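Local coordinates for lipoprotein (Mycoplasma mycoides subsp. capri, PDB 7ADK) that is a lipoprotein that is probably a peptidase of the PA clan, related to the chymotrypsin-like serine proteases, at residues B[291-296]-B[417-422]; B[300-305]-B[404-409]; B[450-455]-B[503-508]; B[461-466]-B[488-493]. All coordinates share one frame; numbering follows the deposited sequence.

Interaction 1: residues B[291-296]-B[417-422]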
# COMPACT_ATOMS: atom_id res chain seq x y z
N GLU B 291 -19.58 1.78 -7.87
CA GLU B 291 -19.16 2.26 -9.18
C GLU B 291 -20.36 2.31 -10.13
O GLU B 291 -21.14 1.35 -10.21
CB GLU B 291 -18.07 1.36 -9.78
CG GLU B 291 -16.77 1.21 -8.97
CD GLU B 291 -16.60 -0.18 -8.29
OE1 GLU B 291 -17.47 -0.60 -7.51
OE2 GLU B 291 -15.57 -0.85 -8.54
N TYR B 292 -20.49 3.38 -10.91
CA TYR B 292 -21.39 3.49 -12.06
C TYR B 292 -20.58 3.76 -13.32
O TYR B 292 -19.89 4.77 -13.38
CB TYR B 292 -22.39 4.63 -11.84
CG TYR B 292 -23.29 4.48 -10.64
CD1 TYR B 292 -24.23 3.44 -10.64
CD2 TYR B 292 -23.17 5.34 -9.54
CE1 TYR B 292 -25.10 3.27 -9.56
CE2 TYR B 292 -24.01 5.13 -8.42
CZ TYR B 292 -24.97 4.10 -8.43
OH TYR B 292 -25.72 3.85 -7.34
N LYS B 293 -20.65 2.88 -14.33
CA LYS B 293 -19.83 3.00 -15.54
C LYS B 293 -20.69 3.45 -16.72
O LYS B 293 -21.73 2.86 -17.00
CB LYS B 293 -19.09 1.67 -15.76
CG LYS B 293 -17.66 1.92 -16.27
CD LYS B 293 -16.88 0.61 -16.50
CE LYS B 293 -15.39 0.89 -16.75
NZ LYS B 293 -14.69 -0.26 -17.39
N THR B 294 -20.28 4.51 -17.41
CA THR B 294 -21.08 5.21 -18.44
C THR B 294 -20.67 4.91 -19.88
O THR B 294 -21.43 5.23 -20.80
CB THR B 294 -21.01 6.73 -18.22
OG1 THR B 294 -19.68 7.12 -18.10
CG2 THR B 294 -21.76 7.16 -16.98
N SER B 295 -19.52 4.28 -20.12
CA SER B 295 -18.96 4.02 -21.47
C SER B 295 -18.68 5.27 -22.32
O SER B 295 -18.84 5.24 -23.54
CB SER B 295 -19.75 2.97 -22.24
OG SER B 295 -19.04 2.49 -23.36
N ALA B 296 -18.23 6.35 -21.70
CA ALA B 296 -17.81 7.60 -22.31
C ALA B 296 -16.68 8.25 -21.49
O ALA B 296 -16.19 7.64 -20.54
CB ALA B 296 -19.05 8.47 -22.41
N THR B 417 -15.56 3.33 -27.22
CA THR B 417 -14.20 2.79 -27.15
C THR B 417 -13.70 2.69 -25.71
O THR B 417 -13.46 1.59 -25.21
CB THR B 417 -13.27 3.64 -28.03
OG1 THR B 417 -13.62 3.43 -29.37
CG2 THR B 417 -11.80 3.29 -27.91
N PHE B 418 -13.55 3.83 -25.03
CA PHE B 418 -13.15 3.93 -23.62
C PHE B 418 -14.37 3.98 -22.70
O PHE B 418 -15.49 4.23 -23.13
CB PHE B 418 -12.27 5.16 -23.41
CG PHE B 418 -11.03 5.23 -24.26
CD1 PHE B 418 -10.78 6.33 -25.08
CD2 PHE B 418 -10.09 4.19 -24.22
CE1 PHE B 418 -9.63 6.39 -25.87
CE2 PHE B 418 -8.94 4.25 -25.01
CZ PHE B 418 -8.71 5.35 -25.84
N GLN B 419 -14.12 3.75 -21.41
CA GLN B 419 -15.11 3.79 -20.34
C GLN B 419 -14.58 4.55 -19.11
O GLN B 419 -13.40 4.44 -18.78
CB GLN B 419 -15.53 2.37 -19.95
CG GLN B 419 -15.95 1.47 -21.14
CD GLN B 419 -16.66 0.20 -20.70
OE1 GLN B 419 -16.33 -0.42 -19.71
NE2 GLN B 419 -17.66 -0.24 -21.42
N ILE B 420 -15.45 5.27 -18.41
CA ILE B 420 -15.13 5.99 -17.17
C ILE B 420 -16.17 5.68 -16.09
O ILE B 420 -17.28 5.23 -16.38
CB ILE B 420 -14.93 7.50 -17.47
CG1 ILE B 420 -13.87 8.11 -16.56
CG2 ILE B 420 -16.24 8.29 -17.41
CD1 ILE B 420 -13.26 9.39 -17.07
N SER B 421 -15.77 5.82 -14.82
CA SER B 421 -16.61 5.51 -13.65
C SER B 421 -16.90 6.75 -12.81
O SER B 421 -15.98 7.44 -12.37
CB SER B 421 -15.96 4.47 -12.73
OG SER B 421 -15.57 3.31 -13.43
N GLU B 422 -18.16 7.00 -12.48
CA GLU B 422 -18.47 7.68 -11.22
C GLU B 422 -18.27 6.66 -10.08
O GLU B 422 -18.73 5.52 -10.21
CB GLU B 422 -19.89 8.24 -11.24
CG GLU B 422 -20.29 8.93 -9.92
CD GLU B 422 -19.30 10.00 -9.46
OE1 GLU B 422 -18.94 10.86 -10.29
OE2 GLU B 422 -18.85 9.95 -8.29

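Interaction 2: residues B[300-305]-B[404-409]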
# COMPACT_ATOMS: atom_id res chain seq x y z
N PHE B 300 -16.84 15.86 -18.62
CA PHE B 300 -15.84 16.60 -17.85
C PHE B 300 -15.05 17.58 -18.74
O PHE B 300 -14.82 18.73 -18.37
CB PHE B 300 -14.93 15.59 -17.12
CG PHE B 300 -13.58 16.10 -16.64
CD1 PHE B 300 -13.50 17.25 -15.84
CD2 PHE B 300 -12.40 15.44 -17.03
CE1 PHE B 300 -12.25 17.76 -15.46
CE2 PHE B 300 -11.15 15.96 -16.66
CZ PHE B 300 -11.07 17.12 -15.88
N GLN B 301 -14.65 17.16 -19.94
CA GLN B 301 -13.72 17.89 -20.80
C GLN B 301 -14.39 18.97 -21.65
O GLN B 301 -13.76 19.98 -21.94
CB GLN B 301 -12.95 16.89 -21.68
CG GLN B 301 -12.19 15.85 -20.83
CD GLN B 301 -11.07 15.13 -21.59
OE1 GLN B 301 -10.98 15.10 -22.80
NE2 GLN B 301 -10.19 14.48 -20.87
N THR B 302 -15.66 18.84 -22.04
CA THR B 302 -16.37 19.93 -22.73
C THR B 302 -16.53 21.13 -21.79
O THR B 302 -16.10 22.23 -22.12
CB THR B 302 -17.74 19.49 -23.28
OG1 THR B 302 -18.55 18.97 -22.27
CG2 THR B 302 -17.60 18.42 -24.36
N ASN B 303 -17.03 20.91 -20.57
CA ASN B 303 -17.17 21.96 -19.57
C ASN B 303 -15.81 22.49 -19.09
O ASN B 303 -15.61 23.70 -19.01
CB ASN B 303 -18.04 21.44 -18.43
CG ASN B 303 -19.45 21.12 -18.90
OD1 ASN B 303 -20.19 21.99 -19.32
ND2 ASN B 303 -19.86 19.88 -18.88
N PHE B 304 -14.82 21.62 -18.84
CA PHE B 304 -13.48 22.08 -18.47
C PHE B 304 -12.82 22.89 -19.59
O PHE B 304 -12.09 23.84 -19.31
CB PHE B 304 -12.62 20.90 -18.01
CG PHE B 304 -11.22 21.22 -17.50
CD1 PHE B 304 -10.94 22.41 -16.79
CD2 PHE B 304 -10.20 20.26 -17.65
CE1 PHE B 304 -9.66 22.63 -16.25
CE2 PHE B 304 -8.93 20.47 -17.10
CZ PHE B 304 -8.66 21.66 -16.39
N THR B 305 -13.08 22.59 -20.86
CA THR B 305 -12.56 23.41 -21.97
C THR B 305 -13.34 24.70 -22.22
O THR B 305 -12.72 25.68 -22.62
CB THR B 305 -12.34 22.66 -23.28
OG1 THR B 305 -13.48 22.02 -23.77
CG2 THR B 305 -11.19 21.67 -23.16
N LYS B 404 -13.40 24.20 -31.52
CA LYS B 404 -12.90 23.13 -32.42
C LYS B 404 -12.44 21.90 -31.63
O LYS B 404 -12.66 20.77 -32.07
CB LYS B 404 -11.77 23.70 -33.31
CG LYS B 404 -11.29 22.73 -34.39
CD LYS B 404 -10.13 23.27 -35.22
CE LYS B 404 -8.84 23.37 -34.43
NZ LYS B 404 -7.68 23.75 -35.26
N GLU B 405 -11.85 22.08 -30.45
CA GLU B 405 -11.54 20.96 -29.55
C GLU B 405 -12.82 20.27 -29.04
O GLU B 405 -12.93 19.05 -29.08
CB GLU B 405 -10.60 21.47 -28.44
CG GLU B 405 -10.08 20.35 -27.54
CD GLU B 405 -8.73 20.67 -26.89
OE1 GLU B 405 -7.80 19.84 -26.98
OE2 GLU B 405 -8.55 21.76 -26.29
N ILE B 406 -13.86 21.04 -28.69
CA ILE B 406 -15.20 20.56 -28.33
C ILE B 406 -15.88 19.85 -29.50
O ILE B 406 -16.58 18.86 -29.29
CB ILE B 406 -16.07 21.72 -27.78
CG1 ILE B 406 -15.53 22.20 -26.42
CG2 ILE B 406 -17.55 21.35 -27.63
CD1 ILE B 406 -15.97 23.61 -26.04
N GLU B 407 -15.65 20.27 -30.74
CA GLU B 407 -16.14 19.56 -31.93
C GLU B 407 -15.48 18.18 -32.07
O GLU B 407 -16.15 17.22 -32.43
CB GLU B 407 -15.94 20.44 -33.18
CG GLU B 407 -16.51 19.89 -34.50
CD GLU B 407 -18.04 19.96 -34.62
OE1 GLU B 407 -18.76 20.19 -33.64
OE2 GLU B 407 -18.54 19.79 -35.73
N LYS B 408 -14.19 18.05 -31.72
CA LYS B 408 -13.50 16.76 -31.62
C LYS B 408 -14.03 15.92 -30.46
O LYS B 408 -14.35 14.75 -30.66
CB LYS B 408 -11.97 16.95 -31.56
CG LYS B 408 -11.25 15.59 -31.58
CD LYS B 408 -9.74 15.73 -31.46
CE LYS B 408 -9.10 14.36 -31.26
NZ LYS B 408 -7.68 14.43 -30.89
N TYR B 409 -14.18 16.48 -29.26
CA TYR B 409 -14.76 15.78 -28.11
C TYR B 409 -16.17 15.25 -28.39
O TYR B 409 -16.45 14.09 -28.14
CB TYR B 409 -14.81 16.72 -26.90
CG TYR B 409 -13.48 17.17 -26.33
CD1 TYR B 409 -12.27 16.53 -26.64
CD2 TYR B 409 -13.49 18.21 -25.39
CE1 TYR B 409 -11.08 16.91 -26.01
CE2 TYR B 409 -12.30 18.61 -24.77
CZ TYR B 409 -11.09 17.95 -25.07
OH TYR B 409 -9.93 18.33 -24.46

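Interaction 3: residues B[450-455]-B[503-508]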
# COMPACT_ATOMS: atom_id res chain seq x y z
N HIS B 450 -23.76 14.50 -5.41
CA HIS B 450 -22.81 14.42 -6.52
C HIS B 450 -22.32 13.00 -6.85
O HIS B 450 -21.73 12.80 -7.92
CB HIS B 450 -21.65 15.40 -6.33
CG HIS B 450 -20.54 14.93 -5.45
ND1 HIS B 450 -20.32 15.30 -4.16
CD2 HIS B 450 -19.45 14.21 -5.84
CE1 HIS B 450 -19.13 14.84 -3.78
NE2 HIS B 450 -18.56 14.14 -4.76
N VAL B 451 -22.56 12.01 -5.99
CA VAL B 451 -22.32 10.59 -6.29
C VAL B 451 -23.55 9.98 -6.94
O VAL B 451 -23.44 9.32 -7.97
CB VAL B 451 -21.85 9.81 -5.05
CG1 VAL B 451 -21.79 8.30 -5.26
CG2 VAL B 451 -20.47 10.28 -4.61
N ALA B 452 -24.74 10.25 -6.40
CA ALA B 452 -25.99 9.72 -6.93
C ALA B 452 -26.33 10.22 -8.34
O ALA B 452 -26.98 9.51 -9.10
CB ALA B 452 -27.10 10.05 -5.94
N LYS B 453 -25.86 11.41 -8.77
CA LYS B 453 -25.98 11.90 -10.15
C LYS B 453 -25.17 11.11 -11.19
O LYS B 453 -25.37 11.31 -12.38
CB LYS B 453 -25.81 13.43 -10.25
CG LYS B 453 -24.39 14.00 -10.34
CD LYS B 453 -24.45 15.51 -10.68
CE LYS B 453 -23.08 16.13 -10.95
NZ LYS B 453 -23.18 17.47 -11.57
N GLY B 454 -24.30 10.20 -10.77
CA GLY B 454 -23.67 9.22 -11.66
C GLY B 454 -24.64 8.18 -12.21
O GLY B 454 -24.32 7.50 -13.18
N ILE B 455 -25.83 8.04 -11.63
CA ILE B 455 -26.91 7.23 -12.19
C ILE B 455 -27.49 7.96 -13.42
O ILE B 455 -28.31 8.87 -13.28
CB ILE B 455 -27.98 6.87 -11.13
CG1 ILE B 455 -27.39 6.18 -9.88
CG2 ILE B 455 -29.03 5.95 -11.73
CD1 ILE B 455 -28.36 6.04 -8.73
N VAL B 503 -32.11 0.39 -10.56
CA VAL B 503 -31.39 1.27 -9.63
C VAL B 503 -31.81 2.73 -9.83
O VAL B 503 -31.65 3.27 -10.92
CB VAL B 503 -29.86 1.13 -9.79
CG1 VAL B 503 -29.09 2.07 -8.89
CG2 VAL B 503 -29.41 -0.28 -9.47
N THR B 504 -32.30 3.40 -8.78
CA THR B 504 -32.95 4.73 -8.89
C THR B 504 -32.51 5.66 -7.77
O THR B 504 -32.59 5.29 -6.61
CB THR B 504 -34.48 4.56 -8.86
OG1 THR B 504 -34.95 3.70 -9.88
CG2 THR B 504 -35.25 5.86 -9.00
N ALA B 505 -32.15 6.91 -8.06
CA ALA B 505 -32.04 7.95 -7.03
C ALA B 505 -33.44 8.46 -6.62
O ALA B 505 -34.15 9.04 -7.44
CB ALA B 505 -31.15 9.08 -7.54
N ILE B 506 -33.87 8.22 -5.39
CA ILE B 506 -35.25 8.50 -4.92
C ILE B 506 -35.42 9.83 -4.19
O ILE B 506 -36.46 10.47 -4.34
CB ILE B 506 -35.75 7.28 -4.11
CG1 ILE B 506 -36.45 6.39 -5.11
CG2 ILE B 506 -36.62 7.61 -2.92
CD1 ILE B 506 -37.15 5.20 -4.52
N PHE B 507 -34.43 10.28 -3.43
CA PHE B 507 -34.44 11.56 -2.73
C PHE B 507 -33.12 12.28 -2.97
O PHE B 507 -32.09 11.63 -2.98
CB PHE B 507 -34.74 11.31 -1.24
CG PHE B 507 -34.79 12.53 -0.34
CD1 PHE B 507 -35.60 13.62 -0.67
CD2 PHE B 507 -34.00 12.59 0.82
CE1 PHE B 507 -35.60 14.78 0.13
CE2 PHE B 507 -34.02 13.74 1.63
CZ PHE B 507 -34.80 14.84 1.28
N HIS B 508 -33.13 13.60 -3.18
CA HIS B 508 -31.95 14.40 -3.54
C HIS B 508 -31.65 15.60 -2.62
O HIS B 508 -30.72 16.34 -2.90
CB HIS B 508 -32.04 14.83 -5.01
CG HIS B 508 -31.26 14.01 -5.98
ND1 HIS B 508 -29.89 13.98 -6.08
CD2 HIS B 508 -31.75 13.26 -6.98
CE1 HIS B 508 -29.57 13.24 -7.13
NE2 HIS B 508 -30.69 12.78 -7.69

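Interaction 4: residues B[461-466]-B[488-493]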
# COMPACT_ATOMS: atom_id res chain seq x y z
N SER B 461 -22.73 -0.59 -16.61
CA SER B 461 -22.66 -1.45 -15.42
C SER B 461 -22.70 -0.68 -14.10
O SER B 461 -22.38 0.50 -14.04
CB SER B 461 -21.44 -2.38 -15.46
OG SER B 461 -20.25 -1.61 -15.42
N PHE B 462 -23.14 -1.38 -13.05
CA PHE B 462 -23.28 -0.94 -11.67
C PHE B 462 -22.63 -1.98 -10.79
O PHE B 462 -22.79 -3.17 -11.04
CB PHE B 462 -24.78 -0.76 -11.37
CG PHE B 462 -25.21 -0.91 -9.92
CD1 PHE B 462 -24.70 -0.03 -8.96
CD2 PHE B 462 -26.11 -1.93 -9.55
CE1 PHE B 462 -25.09 -0.17 -7.62
CE2 PHE B 462 -26.54 -2.05 -8.22
CZ PHE B 462 -26.03 -1.16 -7.26
N SER B 463 -21.89 -1.60 -9.76
CA SER B 463 -21.26 -2.58 -8.87
C SER B 463 -21.25 -2.16 -7.39
O SER B 463 -21.30 -0.97 -7.09
CB SER B 463 -19.85 -2.88 -9.37
OG SER B 463 -19.34 -4.04 -8.76
N LEU B 464 -21.19 -3.14 -6.50
CA LEU B 464 -21.14 -3.01 -5.04
C LEU B 464 -19.95 -3.82 -4.53
O LEU B 464 -20.01 -5.05 -4.57
CB LEU B 464 -22.46 -3.58 -4.48
CG LEU B 464 -23.74 -2.86 -4.90
CD1 LEU B 464 -24.94 -3.73 -4.57
CD2 LEU B 464 -23.93 -1.53 -4.20
N THR B 465 -18.87 -3.22 -4.03
CA THR B 465 -17.81 -3.96 -3.32
C THR B 465 -17.77 -3.64 -1.84
O THR B 465 -17.69 -2.49 -1.44
CB THR B 465 -16.43 -3.96 -4.00
OG1 THR B 465 -15.53 -4.78 -3.29
CG2 THR B 465 -15.71 -2.64 -4.15
N ARG B 466 -17.85 -4.69 -1.03
CA ARG B 466 -18.10 -4.59 0.41
C ARG B 466 -17.32 -5.62 1.22
O ARG B 466 -17.11 -6.73 0.75
CB ARG B 466 -19.61 -4.71 0.65
CG ARG B 466 -20.28 -5.99 0.13
CD ARG B 466 -20.75 -6.81 1.31
NE ARG B 466 -21.01 -8.20 0.94
CZ ARG B 466 -20.13 -9.16 0.94
NH1 ARG B 466 -20.52 -10.39 0.91
NH2 ARG B 466 -18.85 -8.95 0.97
N LYS B 488 -17.25 -8.38 -4.33
CA LYS B 488 -17.76 -7.41 -5.30
C LYS B 488 -18.85 -8.06 -6.14
O LYS B 488 -18.67 -9.18 -6.60
CB LYS B 488 -16.57 -6.88 -6.10
CG LYS B 488 -16.95 -5.93 -7.24
CD LYS B 488 -15.70 -5.21 -7.77
CE LYS B 488 -16.01 -4.47 -9.07
NZ LYS B 488 -14.95 -3.49 -9.43
N PHE B 489 -19.95 -7.36 -6.35
CA PHE B 489 -21.09 -7.81 -7.14
C PHE B 489 -21.32 -6.80 -8.25
O PHE B 489 -21.66 -5.66 -7.97
CB PHE B 489 -22.32 -7.95 -6.23
CG PHE B 489 -22.09 -8.85 -5.04
CD1 PHE B 489 -21.52 -8.34 -3.87
CD2 PHE B 489 -22.38 -10.22 -5.13
CE1 PHE B 489 -21.19 -9.19 -2.81
CE2 PHE B 489 -22.06 -11.06 -4.07
CZ PHE B 489 -21.45 -10.56 -2.91
N THR B 490 -21.13 -7.19 -9.51
CA THR B 490 -21.29 -6.31 -10.67
C THR B 490 -22.49 -6.74 -11.49
O THR B 490 -22.61 -7.90 -11.83
CB THR B 490 -20.03 -6.27 -11.54
OG1 THR B 490 -18.93 -5.86 -10.76
CG2 THR B 490 -20.11 -5.28 -12.70
N PHE B 491 -23.35 -5.79 -11.84
CA PHE B 491 -24.58 -6.01 -12.59
C PHE B 491 -24.52 -5.28 -13.92
O PHE B 491 -24.07 -4.14 -14.01
CB PHE B 491 -25.79 -5.58 -11.77
CG PHE B 491 -25.85 -6.18 -10.38
CD1 PHE B 491 -25.15 -5.58 -9.32
CD2 PHE B 491 -26.59 -7.35 -10.16
CE1 PHE B 491 -25.21 -6.14 -8.04
CE2 PHE B 491 -26.68 -7.88 -8.86
CZ PHE B 491 -25.99 -7.28 -7.80
N SER B 492 -25.00 -5.95 -14.97
CA SER B 492 -24.94 -5.49 -16.35
C SER B 492 -26.26 -5.80 -17.07
O SER B 492 -26.89 -6.81 -16.76
CB SER B 492 -23.77 -6.16 -17.07
OG SER B 492 -23.85 -7.56 -16.98
N PRO B 493 -26.71 -4.95 -18.01
CA PRO B 493 -27.98 -5.12 -18.70
C PRO B 493 -27.95 -6.18 -19.81
O PRO B 493 -26.92 -6.40 -20.45
CB PRO B 493 -28.27 -3.74 -19.28
CG PRO B 493 -26.90 -3.16 -19.57
CD PRO B 493 -26.05 -3.74 -18.45

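Interaction 1: residues B[291-296]-B[417-422]
Gln419 and Lys293 bury more surface than any other residues here, and they meet by their polar ends. The lysine chain, extended beyond CG, runs past the glutamine at about a right angle and brings NZ to 2.8 Å from Gln419 OE1. The ammonium lies in the plane of the amide carbonyl, on a lone pair; with OE1 on the lysine as modelled, NE2 lies on the side of Ser295. With CG beside its own backbone N (chi1 -51°), Gln419 lays its CB against the lysine, 3.5 Å from Lys293 CE. NZ has a second, weak hydrogen bond to Tyr660 OH. NE2 only approaches Ser295 OG, at 3.6 Å.

Further along, the backbones take over. Thr294 N reaches Ile420 O at 3.3 Å, while Ile420 CG2 and Thr294 OG1 lie side by side. Lys293 stands opposite Ser421 as a non-hydrogen-bonded pair. Tyr292 and Glu422 form the hydrogen-bonded one: Tyr292 N to Glu422 O is 2.9 Å and nearly straight (173°), and the return bond, Glu422 N to Tyr292 O at 3.0 Å, is more bent (131°). Tyr292 and Glu422 share one sheet face, on which the tyrosine ring leans against Ile455 and Met459; Lys293 and Ser421 share the other.

Beyond Lys293 and before Ser421 both chains leave regular strand geometry. This is the frayed end of an antiparallel strand pair, where two neighbours in the large antiparallel sheet run out into loop; that sheet probably corresponds to the first barrel of a chymotrypsin-like fold.

Interaction 2: residues B[300-305]-B[404-409]
The ring of Tyr409 lies against Gln301 and Thr305, covered on one face and touched at its edge by the facing helix. Over that face sits Gln301 OE1, 3.6 Å from Tyr409 CZ. The glutamine chain crosses the tyrosine at about a right angle, its amide plane turned 52° from the ring, and Gln298 NE2 hydrogen-bonds OE1 and steadies it there. Gln301 CB adds a contact with Tyr409 CE2 at 3.6 Å. The opposite face is taken by the tyrosine's own helix, where the carbonyl oxygen of Glu405 stands 3.3 Å above the plane, offset toward the rim.

Thr305 comes from the opposite direction and meets the ring at its edge, with CG2 near the ring plane and 3.6 Å from Tyr409 CE2. Its CG2 lies beside the backbone N and its OG1 between N and the carbonyl carbon (chi1 57°), which folds the hydroxyl back toward the carbonyls of Gln301 and Thr302; either could accept its proton. Ile406 then slides past the threonine, CG1 lying 3.4 Å from Thr305 OG1. Thr302 and Tyr409 likewise pass each other, with Thr302 CG2 reaching 4.1 Å from Tyr409 CB. No hydrogen bond spans the two helices.

The axes of these short segments approach to 9.9 Å and run antiparallel at 174°. Helix 299-313 follows strand 289-293 and helix 402-412 leads toward strand 421-433, so the pair stands where an otherwise helical excursion, with helices 317-322, 329-345 and 361-375 but no strand, leaves the sheet and returns to it.

Interaction 3: residues B[450-455]-B[503-508]
Val503 starts the contact, meeting Ile455 with one methyl and its carbonyl. The two side chains cross at about a right angle: Val503 CG1 touches Ile455 CD1 at 4.0 Å, and Ile455 CG2 rests 3.8 Å from Val503 O. Ile455 holds CG1 beside its backbone N and CG2 anti to it (chi1 -54°), which sends CG2 to the valine carbonyl and CD1, at the end of the other branch, to Val503 CG1 and Ala505 N. Thr504 turns away, its backbone bonded to Glu544 on the neighbouring strand 541-546.

Ala505 points back toward the turn. Ile455 CD1 sits 3.9 Å from Ala505 N, and the methyl of Ala505 faces that of Ala452, CB to CB 4.5 Å; two alanines here let the backbones come near, Ala452 CA to Ala505 CA 6.3 Å. Ile506 and Phe507 both face Ile542, forming a classic beta bulge, and lean on Val827 of helix 824-831.

After the bulge, His508 swings its ring toward the helix end. CE1 comes to 4.2 Å from Ala452 CB, while Lys453 N approaches the ring edge near its plane. A hydrogen bond between His508 ND1 and Ser449 OG fixes how the imidazole is turned. On the facing side the chain closes a type I turn from Ala452 to Ile455, with Ile455 N bonded to Ala452 O at 3.1 Å, which aims Ile455 at the strand.

The same short helix 449-452 carries His450, which hydrogen-bonds Asp539 through ND1 and touches Ser759. That grouping is consistent with the Ser-His-Asp catalytic triad of PA-clan peptidases; the strand packs on the Ala452-Ile455 turn that follows the histidine.

Interaction 4: residues B[461-466]-B[488-493]
Phe462 and Phe491 face each other as a hydrogen-bonded pair in what is a long-loop beta hairpin, two consecutive strands lying antiparallel at 173°. Both backbone bonds of that pair are straight: Phe462 N to Phe491 O is 3.1 Å, and Phe491 N to Phe462 O is 2.8 Å. Leu464 and Phe489 repeat the pattern at 3.0 Å (Leu464 N to Phe489 O) and 2.9 Å (Phe489 N to Leu464 O), with the donors tilted from the carbonyl planes.

On the polar face, Ser463 OG and Thr490 OG1 share one hydrogen bond at 2.7 Å, either being able to donate. Phe489 O lies near enough for a weak alternative from the serine, whose chi1 of -165° sets OG anti to the backbone N and directs it at Thr490. Lys488 stretches over this hydroxyl, and its NZ makes a salt bridge with Glu291 OE2. Thr465 OG1 is served by Asn480 ND2 and Thr487 O.

The face carrying Phe462, Leu464, Phe489 and Phe491 is apolar. The Phe462 and Phe491 rings are near parallel but slid apart, centroids 5.7 Å from each other, and Leu464 CD1 packs beside Phe491. At the far end, Arg466 gives its NE proton to Ile582 O and an NH1 proton to Lys581 O. These bonds anchor the guanidinium while Phe489 turns its edge to it, CE1 standing 3.7 Å above the Arg466 guanidinium plane.

Interactions 1, 3 and 4 share the large antiparallel sheet, their centres 13 to 16 Å apart, and they touch one another. Strand 289-293 is the common neighbour: it pairs with strand 421-433 in interaction 1 and with strand 461-467 of interaction 4, while the Tyr292 ring packs on both Ile455 and Phe462. Val503 also reaches Phe462, tying interaction 3 to interaction 4. Interaction 2 stands apart, centres 17 Å from interaction 1. Along the chain, the loop of interaction 1, with interaction 2 inside it, closes before that of interaction 3 opens, which in turn encloses interaction 4. The helical excursion between residues 297 and 416 thus branches off the sheet at interaction 1 and returns there.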